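Long-range contact in TRAP-T family transporter, DctP (Periplasmic binding) subunit (Sulfitobacter sp. NAS-14.1, PDB 4PF8), which binds beta-D-galacturonate and probably delivers it to the membrane components of a TRAP transporter as their periplasmic solute-binding subunit: residues 97-109 with 312-324. Sequence-based numbering, arbitrary orientation. Where two conformers were deposited one is given.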
# COMPACT_ATOMS: atom_id res chain seq x y z
N PRO A 97 12.47 -4.15 8.12
CA PRO A 97 13.34 -3.75 7.01
C PRO A 97 13.23 -4.63 5.74
O PRO A 97 13.36 -4.09 4.64
CB PRO A 97 14.74 -3.83 7.62
CG PRO A 97 14.49 -3.49 9.09
CD PRO A 97 13.18 -4.12 9.42
N ALA A 98 12.97 -5.92 5.89
CA ALA A 98 12.85 -6.79 4.71
C ALA A 98 11.78 -6.31 3.73
O ALA A 98 11.91 -6.48 2.51
CB ALA A 98 12.57 -8.23 5.13
N THR A 99 10.74 -5.66 4.25
CA THR A 99 9.64 -5.27 3.39
C THR A 99 9.99 -4.09 2.48
O THR A 99 9.22 -3.78 1.61
CB THR A 99 8.35 -4.94 4.16
OG1 THR A 99 8.55 -3.78 4.99
CG2 THR A 99 7.92 -6.12 5.00
N ASN A 100 11.14 -3.45 2.68
CA ASN A 100 11.51 -2.37 1.76
C ASN A 100 11.58 -2.82 0.32
O ASN A 100 11.37 -2.03 -0.58
CB ASN A 100 12.83 -1.71 2.16
CG ASN A 100 12.68 -0.80 3.34
OD1 ASN A 100 11.93 0.17 3.29
ND2 ASN A 100 13.37 -1.12 4.43
N VAL A 101 11.87 -4.10 0.10
CA VAL A 101 12.06 -4.60 -1.26
C VAL A 101 10.84 -4.40 -2.17
O VAL A 101 11.00 -4.25 -3.37
CB VAL A 101 12.46 -6.09 -1.26
CG1 VAL A 101 13.76 -6.29 -0.49
CG2 VAL A 101 11.34 -6.97 -0.70
N VAL A 102 9.63 -4.40 -1.62
CA VAL A 102 8.43 -4.22 -2.45
C VAL A 102 8.14 -2.76 -2.75
O VAL A 102 7.30 -2.45 -3.58
CB VAL A 102 7.16 -4.86 -1.83
CG1 VAL A 102 7.40 -6.32 -1.56
CG2 VAL A 102 6.72 -4.10 -0.57
N SER A 103 8.86 -1.86 -2.08
CA SER A 103 8.73 -0.43 -2.33
C SER A 103 9.75 0.12 -3.32
O SER A 103 9.86 1.32 -3.53
CB SER A 103 8.84 0.34 -1.02
OG SER A 103 7.67 0.14 -0.27
N LEU A 104 10.51 -0.78 -3.94
CA LEU A 104 11.45 -0.36 -4.97
C LEU A 104 10.67 -0.11 -6.25
O LEU A 104 9.80 -0.87 -6.60
CB LEU A 104 12.51 -1.44 -5.16
CG LEU A 104 13.53 -1.53 -4.02
CD1 LEU A 104 14.33 -2.80 -4.13
CD2 LEU A 104 14.46 -0.32 -4.02
N PRO A 105 10.99 0.98 -6.96
CA PRO A 105 10.20 1.31 -8.14
C PRO A 105 10.39 0.26 -9.23
O PRO A 105 11.50 -0.20 -9.48
CB PRO A 105 10.76 2.67 -8.60
CG PRO A 105 11.97 2.93 -7.80
CD PRO A 105 11.96 2.02 -6.58
N PHE A 106 9.28 -0.12 -9.86
CA PHE A 106 9.26 -1.07 -10.96
C PHE A 106 9.82 -2.44 -10.60
O PHE A 106 10.23 -3.19 -11.48
CB PHE A 106 10.00 -0.49 -12.18
CG PHE A 106 9.44 0.81 -12.67
CD1 PHE A 106 8.24 0.86 -13.35
CD2 PHE A 106 10.13 2.00 -12.45
CE1 PHE A 106 7.72 2.07 -13.83
CE2 PHE A 106 9.61 3.18 -12.92
CZ PHE A 106 8.40 3.22 -13.61
N VAL A 107 9.81 -2.80 -9.31
CA VAL A 107 10.39 -4.07 -8.90
C VAL A 107 9.52 -5.24 -9.38
O VAL A 107 10.05 -6.31 -9.70
CB VAL A 107 10.67 -4.11 -7.36
CG1 VAL A 107 9.40 -4.33 -6.57
CG2 VAL A 107 11.70 -5.18 -7.03
N PHE A 108 8.21 -5.03 -9.44
CA PHE A 108 7.27 -6.01 -10.00
C PHE A 108 6.99 -5.65 -11.46
O PHE A 108 6.84 -4.46 -11.82
CB PHE A 108 5.94 -5.99 -9.23
CG PHE A 108 6.03 -6.47 -7.80
CD1 PHE A 108 6.21 -7.80 -7.50
CD2 PHE A 108 5.92 -5.57 -6.77
CE1 PHE A 108 6.29 -8.24 -6.21
CE2 PHE A 108 6.00 -5.98 -5.46
CZ PHE A 108 6.18 -7.32 -5.17
N LYS A 109 6.92 -6.67 -12.31
CA LYS A 109 6.63 -6.43 -13.73
C LYS A 109 5.17 -6.07 -13.97
O LYS A 109 4.84 -5.38 -14.94
CB LYS A 109 7.01 -7.65 -14.54
CG LYS A 109 8.52 -7.87 -14.50
CD LYS A 109 8.95 -9.14 -15.20
CE LYS A 109 10.47 -9.20 -15.27
NZ LYS A 109 10.95 -9.93 -16.48
N PRO A 312 23.39 -4.05 2.18
CA PRO A 312 23.98 -5.11 1.34
C PRO A 312 23.38 -6.49 1.61
O PRO A 312 23.25 -7.30 0.69
CB PRO A 312 25.46 -5.11 1.76
CG PRO A 312 25.70 -3.76 2.33
CD PRO A 312 24.42 -3.34 2.96
N GLU A 313 23.03 -6.74 2.86
CA GLU A 313 22.48 -8.02 3.26
C GLU A 313 21.16 -8.32 2.55
O GLU A 313 20.75 -9.48 2.47
CB GLU A 313 22.27 -8.06 4.78
N MSE A 314 20.49 -7.29 2.03
CA MSE A 314 19.19 -7.51 1.38
C MSE A 314 19.32 -7.88 -0.09
O MSE A 314 18.30 -8.09 -0.76
CB MSE A 314 18.33 -6.25 1.47
CG MSE A 314 17.94 -5.84 2.87
SE MSE A 314 16.95 -7.23 3.79
CE MSE A 314 16.11 -8.08 2.27
N THR A 315 20.54 -7.95 -0.60
CA THR A 315 20.75 -8.13 -2.03
C THR A 315 20.05 -9.38 -2.54
O THR A 315 19.35 -9.32 -3.55
CB THR A 315 22.25 -8.21 -2.39
OG1 THR A 315 22.91 -7.01 -1.96
CG2 THR A 315 22.41 -8.35 -3.90
N ASP A 316 20.22 -10.50 -1.84
CA ASP A 316 19.61 -11.75 -2.28
C ASP A 316 18.09 -11.63 -2.37
O ASP A 316 17.48 -12.06 -3.34
CB ASP A 316 20.00 -12.91 -1.35
CG ASP A 316 21.45 -13.33 -1.54
OD1 ASP A 316 22.05 -12.90 -2.55
OD2 ASP A 316 21.98 -14.07 -0.69
N LEU A 317 17.47 -11.02 -1.36
CA LEU A 317 16.02 -10.87 -1.35
C LEU A 317 15.54 -9.96 -2.48
O LEU A 317 14.52 -10.24 -3.10
CB LEU A 317 15.54 -10.31 -0.02
CG LEU A 317 14.02 -10.21 0.07
CD1 LEU A 317 13.39 -11.57 -0.03
CD2 LEU A 317 13.58 -9.52 1.35
N VAL A 318 16.26 -8.87 -2.73
CA VAL A 318 15.87 -7.96 -3.81
C VAL A 318 15.89 -8.70 -5.15
O VAL A 318 14.99 -8.55 -5.96
CB VAL A 318 16.79 -6.73 -3.89
CG1 VAL A 318 16.50 -5.95 -5.16
CG2 VAL A 318 16.58 -5.84 -2.68
N ASN A 319 16.91 -9.53 -5.37
CA ASN A 319 17.00 -10.26 -6.63
C ASN A 319 15.92 -11.33 -6.76
O ASN A 319 15.43 -11.61 -7.86
CB ASN A 319 18.40 -10.87 -6.78
CG ASN A 319 19.46 -9.81 -6.96
OD1 ASN A 319 19.19 -8.75 -7.53
ND2 ASN A 319 20.67 -10.07 -6.47
N LEU A 320 15.53 -11.91 -5.63
CA LEU A 320 14.39 -12.81 -5.62
C LEU A 320 13.17 -12.15 -6.27
O LEU A 320 12.40 -12.81 -6.97
CB LEU A 320 14.09 -13.22 -4.17
CG LEU A 320 13.17 -14.41 -3.93
CD1 LEU A 320 13.70 -15.64 -4.63
CD2 LEU A 320 13.05 -14.66 -2.43
N PHE A 321 13.00 -10.84 -6.06
CA PHE A 321 11.88 -10.13 -6.67
C PHE A 321 12.20 -9.60 -8.06
O PHE A 321 11.53 -9.94 -9.03
CB PHE A 321 11.41 -8.98 -5.76
CG PHE A 321 10.63 -9.45 -4.56
CD1 PHE A 321 11.27 -9.97 -3.46
CD2 PHE A 321 9.24 -9.38 -4.55
CE1 PHE A 321 10.55 -10.42 -2.37
CE2 PHE A 321 8.53 -9.83 -3.46
CZ PHE A 321 9.18 -10.35 -2.38
N ARG A 322 13.23 -8.77 -8.18
CA ARG A 322 13.43 -8.03 -9.42
C ARG A 322 13.86 -8.92 -10.59
O ARG A 322 13.71 -8.53 -11.75
CB ARG A 322 14.43 -6.88 -9.22
CG ARG A 322 15.86 -7.33 -9.05
CD ARG A 322 16.81 -6.14 -8.98
NE ARG A 322 18.15 -6.57 -8.61
CZ ARG A 322 19.19 -5.76 -8.44
NH1 ARG A 322 19.05 -4.45 -8.62
NH2 ARG A 322 20.37 -6.25 -8.10
N ASN A 323 14.39 -10.10 -10.29
CA ASN A 323 14.82 -11.02 -11.34
C ASN A 323 13.85 -12.17 -11.57
O ASN A 323 14.16 -13.12 -12.28
CB ASN A 323 16.20 -11.60 -11.02
CG ASN A 323 17.29 -10.55 -11.04
OD1 ASN A 323 17.18 -9.53 -11.73
ND2 ASN A 323 18.36 -10.79 -10.28
N ALA A 324 12.67 -12.10 -10.95
CA ALA A 324 11.68 -13.16 -11.13
C ALA A 324 11.23 -13.21 -12.59
O ALA A 324 10.89 -12.18 -13.17
CB ALA A 324 10.49 -12.92 -10.22
O HOH W 1 10.13 -8.75 -11.09
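V101, on the 3-10 turn 97-102, was modelled in two conformers; the one described sets its two methyls against the C-terminal helix 315-322. V101 CG1 meets V318 CG2 at 3.6 Å, near L317 CD2 and the selenomethionine methyl CE of M314. With CG1 anti to the carbonyl carbon (chi1 -59°), V101 CG2 falls between the backbone N and that carbon and lies over one face of the F321 ring in a CH-pi contact, 4.3 Å from its centroid. L104 CD1 continues the aliphatic layer against V318, and V107 CG2 rests on the CB atoms of F321 and R322.

The aromatic pair is oblique: the rings of F108 and F321 are turned 81° to each other, and F108 CE1, at the edge of F321, lies 3.6 Å from F321 CD2. P122 of helix 121-132 also touches F321. Without the F321 ring, as with an alanine here, a gap would probably open between V101 and F108, leaving V101 CG2 without its aromatic face.

The hydrogen-bonded link is a water at the C-terminal end of the helix, 2.8 Å from both V107 O and F321 O. Farther out, R322 NE and NH2 both donate to N319 OD1, keeping the arginine's charged end on its own helix.

The last helix of this solute-binding fold is thus fastened to the loop between helices 89-92 and 111-118 mainly by apolar burial, with one water linking the two backbones.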